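Local atomic coordinates of transcriptional regulator Tm0710 (Thermotoga maritima, PDB entry 2A61), a protein that probably binds DNA through a winged helix-turn-helix domain and regulates transcription as a dimeric member of the MarR family. Residues Gln35-Tyr43 / Gly97-Ile105. Numbering follows the deposited sequence.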
loop_
_atom_site.group_PDB
_atom_site.type_symbol
_atom_site.label_atom_id
_atom_site.label_comp_id
_atom_site.label_asym_id
_atom_site.label_seq_id
_atom_site.Cartn_x
_atom_site.Cartn_y
_atom_site.Cartn_z
ATOM N N GLN A 35 2.225 11.961 3.161
ATOM C CA GLN A 35 2.774 12.254 4.480
ATOM C C GLN A 35 2.750 11.032 5.397
ATOM O O GLN A 35 3.696 10.806 6.145
ATOM C CB GLN A 35 2.025 13.378 5.148
ATOM C CG GLN A 35 2.309 14.812 4.607
ATOM C CD GLN A 35 1.578 15.850 5.471
ATOM O OE1 GLN A 35 0.371 15.739 5.667
ATOM N NE2 GLN A 35 2.319 16.852 6.009
ATOM N N PHE A 36 1.647 10.295 5.394
ATOM C CA PHE A 36 1.560 9.089 6.208
ATOM C C PHE A 36 2.564 8.001 5.782
ATOM O O PHE A 36 3.140 7.315 6.622
ATOM C CB PHE A 36 0.131 8.505 6.149
ATOM C CG PHE A 36 -0.040 7.263 6.956
ATOM C CD1 PHE A 36 0.061 7.303 8.343
ATOM C CD2 PHE A 36 -0.314 6.049 6.342
ATOM C CE1 PHE A 36 -0.093 6.129 9.096
ATOM C CE2 PHE A 36 -0.463 4.890 7.099
ATOM C CZ PHE A 36 -0.349 4.951 8.466
ATOM N N ASP A 37 2.754 7.854 4.475
ATOM C CA ASP A 37 3.747 6.914 3.939
ATOM C C ASP A 37 5.181 7.225 4.448
ATOM O O ASP A 37 5.950 6.297 4.736
ATOM C CB ASP A 37 3.738 6.934 2.419
ATOM C CG ASP A 37 2.526 6.231 1.804
ATOM O OD1 ASP A 37 1.939 5.283 2.401
ATOM O OD2 ASP A 37 2.156 6.676 0.690
ATOM N N ILE A 38 5.535 8.513 4.529
ATOM C CA ILE A 38 6.794 8.925 5.181
ATOM C C ILE A 38 6.804 8.535 6.659
ATOM O O ILE A 38 7.789 7.966 7.150
ATOM C CB ILE A 38 7.029 10.445 5.086
ATOM C CG1 ILE A 38 7.254 10.850 3.614
ATOM C CG2 ILE A 38 8.125 10.882 6.035
ATOM C CD1 ILE A 38 7.187 12.333 3.417
ATOM N N LEU A 39 5.721 8.833 7.365
ATOM C CA LEU A 39 5.682 8.567 8.816
ATOM C C LEU A 39 5.728 7.094 9.122
ATOM O O LEU A 39 6.442 6.683 10.048
ATOM C CB LEU A 39 4.434 9.130 9.479
ATOM C CG LEU A 39 4.258 10.613 9.705
ATOM C CD1 LEU A 39 2.838 10.868 10.275
ATOM C CD2 LEU A 39 5.323 11.109 10.674
ATOM N N GLN A 40 4.957 6.288 8.371
ATOM C CA GLN A 40 4.939 4.845 8.619
ATOM C C GLN A 40 6.229 4.125 8.244
ATOM O O GLN A 40 6.607 3.194 8.926
ATOM C CB GLN A 40 3.686 4.144 8.044
ATOM C CG GLN A 40 3.658 3.958 6.587
ATOM C CD GLN A 40 2.566 2.956 6.147
ATOM O OE1 GLN A 40 2.146 2.957 4.995
ATOM N NE2 GLN A 40 2.123 2.105 7.070
ATOM N N LYS A 41 6.906 4.594 7.198
ATOM C CA LYS A 41 8.237 4.104 6.846
ATOM C C LYS A 41 9.265 4.325 7.951
ATOM O O LYS A 41 10.015 3.395 8.291
ATOM C CB LYS A 41 8.708 4.749 5.556
ATOM C CG LYS A 41 10.069 4.299 5.080
ATOM C CD LYS A 41 10.217 2.749 4.958
ATOM C CE LYS A 41 9.229 2.092 3.972
ATOM N NZ LYS A 41 9.301 0.558 3.891
ATOM N N ILE A 42 9.272 5.527 8.527
ATOM C CA ILE A 42 10.203 5.849 9.589
ATOM C C ILE A 42 9.772 5.098 10.849
ATOM O O ILE A 42 10.616 4.660 11.631
ATOM C CB ILE A 42 10.295 7.401 9.844
ATOM C CG1 ILE A 42 10.845 8.108 8.605
ATOM C CG2 ILE A 42 11.150 7.710 11.090
ATOM C CD1 ILE A 42 10.636 9.706 8.601
ATOM N N TYR A 43 8.465 4.954 11.054
ATOM C CA TYR A 43 7.968 4.248 12.222
ATOM C C TYR A 43 8.485 2.806 12.247
ATOM O O TYR A 43 8.875 2.294 13.288
ATOM C CB TYR A 43 6.441 4.236 12.232
ATOM C CG TYR A 43 5.816 3.454 13.382
ATOM C CD1 TYR A 43 5.420 4.102 14.555
ATOM C CD2 TYR A 43 5.586 2.060 13.277
ATOM C CE1 TYR A 43 4.843 3.377 15.616
ATOM C CE2 TYR A 43 5.009 1.337 14.317
ATOM C CZ TYR A 43 4.617 2.021 15.462
ATOM O OH TYR A 43 4.041 1.338 16.478
ATOM N N GLY A 97 4.079 11.590 16.348
ATOM C CA GLY A 97 4.090 10.835 15.077
ATOM C C GLY A 97 3.750 9.361 15.300
ATOM O O GLY A 97 2.989 8.786 14.520
ATOM N N GLU A 98 4.279 8.762 16.380
ATOM C CA GLU A 98 3.989 7.363 16.699
ATOM C C GLU A 98 2.519 7.149 16.989
ATOM O O GLU A 98 1.960 6.148 16.552
ATOM C CB GLU A 98 4.810 6.874 17.890
ATOM C CG GLU A 98 6.279 6.684 17.561
ATOM C CD GLU A 98 7.067 6.095 18.737
ATOM O OE1 GLU A 98 6.926 6.601 19.858
ATOM O OE2 GLU A 98 7.820 5.141 18.504
ATOM N N GLU A 99 1.910 8.085 17.713
ATOM C CA GLU A 99 0.500 7.967 18.102
ATOM C C GLU A 99 -0.393 7.867 16.869
ATOM O O GLU A 99 -1.428 7.256 16.919
ATOM C CB GLU A 99 0.054 9.157 18.978
ATOM C CG GLU A 99 0.596 9.082 20.399
ATOM C CD GLU A 99 0.594 10.414 21.153
ATOM O OE1 GLU A 99 0.200 11.471 20.589
ATOM O OE2 GLU A 99 0.990 10.387 22.346
ATOM N N VAL A 100 -0.005 8.527 15.795
ATOM C CA VAL A 100 -0.763 8.503 14.546
ATOM C C VAL A 100 -0.751 7.027 14.034
ATOM O O VAL A 100 -1.808 6.456 13.825
ATOM C CB VAL A 100 -0.140 9.416 13.477
ATOM C CG1 VAL A 100 -0.907 9.249 12.129
ATOM C CG2 VAL A 100 -0.108 10.897 13.920
ATOM N N ILE A 101 0.441 6.420 13.876
ATOM C CA ILE A 101 0.529 5.023 13.438
ATOM C C ILE A 101 -0.257 4.100 14.373
ATOM O O ILE A 101 -1.001 3.229 13.912
ATOM C CB ILE A 101 2.028 4.556 13.257
ATOM C CG1 ILE A 101 2.580 5.076 11.923
ATOM C CG2 ILE A 101 2.125 3.049 13.136
ATOM C CD1 ILE A 101 3.006 6.475 11.967
ATOM N N GLU A 102 -0.109 4.317 15.692
ATOM C CA GLU A 102 -0.834 3.515 16.692
ATOM C C GLU A 102 -2.360 3.613 16.555
ATOM O O GLU A 102 -3.067 2.637 16.778
ATOM C CB GLU A 102 -0.428 3.961 18.100
ATOM C CG GLU A 102 1.026 3.601 18.432
ATOM C CD GLU A 102 1.532 4.122 19.770
ATOM O OE1 GLU A 102 0.849 4.952 20.465
ATOM O OE2 GLU A 102 2.646 3.698 20.117
ATOM N N LYS A 103 -2.861 4.812 16.249
ATOM C CA LYS A 103 -4.309 5.019 15.978
ATOM C C LYS A 103 -4.792 4.370 14.682
ATOM O O LYS A 103 -5.912 3.863 14.615
ATOM C CB LYS A 103 -4.657 6.507 16.027
ATOM C CG LYS A 103 -4.845 7.001 17.488
ATOM C CD LYS A 103 -5.081 8.521 17.638
ATOM C CE LYS A 103 -5.000 8.931 19.126
ATOM N NZ LYS A 103 -4.776 10.415 19.303
ATOM N N VAL A 104 -3.950 4.359 13.659
ATOM C CA VAL A 104 -4.242 3.589 12.440
ATOM C C VAL A 104 -4.392 2.056 12.746
ATOM O O VAL A 104 -5.356 1.384 12.295
ATOM C CB VAL A 104 -3.189 3.888 11.320
ATOM C CG1 VAL A 104 -3.312 2.897 10.149
ATOM C CG2 VAL A 104 -3.307 5.339 10.837
ATOM N N ILE A 105 -3.421 1.525 13.484
ATOM C CA ILE A 105 -3.386 0.112 13.853
ATOM C C ILE A 105 -4.589 -0.258 14.733
ATOM O O ILE A 105 -5.284 -1.266 14.488
ATOM C CB ILE A 105 -2.026 -0.238 14.540
ATOM C CG1 ILE A 105 -0.887 -0.110 13.506
ATOM C CG2 ILE A 105 -2.098 -1.614 15.139
ATOM C CD1 ILE A 105 0.505 -0.273 14.055
HETATM O O HOH W 1 9.092 3.499 15.862
HETATM O O HOH W 2 4.330 2.306 18.865
#
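Helix segments 35-43 and 97-105 cross nearly at right angles (-97°), their axes 9.8 Å apart, where the winged helix-turn-helix domain of this MarR-family protein meets the long helix 95-119 that follows the wing strands. I101 is the knob in this joint, set into a hole formed by F36, L39, Q40 and Y43; a branched aliphatic suits the site because its two arms serve different neighbours. CG2 takes the aromatic side, in a CH-pi contact 3.4 Å from the centroid of the Y43 ring and 5° off the ring normal. The other arm, CG1 and CD1, reaches the backbone of helix 35-43, CD1 lying 3.9 Å from L39 CB. With CG anti to the backbone N (chi1 180°), F36 reaches across to V104, F36 CE1 meeting V104 CG2 at 3.7 Å; L26 packs on F36 and V25 on V104, continuing the apolar patch. At the partly exposed end polar residues take over: tyrosine suits the place because its ring packs on I101 while its hydroxyl reaches water. E98 and E102 both form salt bridges with R95, and one water lies 2.6 Å from Y43 OH and donates to E102 OE2 at 2.5 Å.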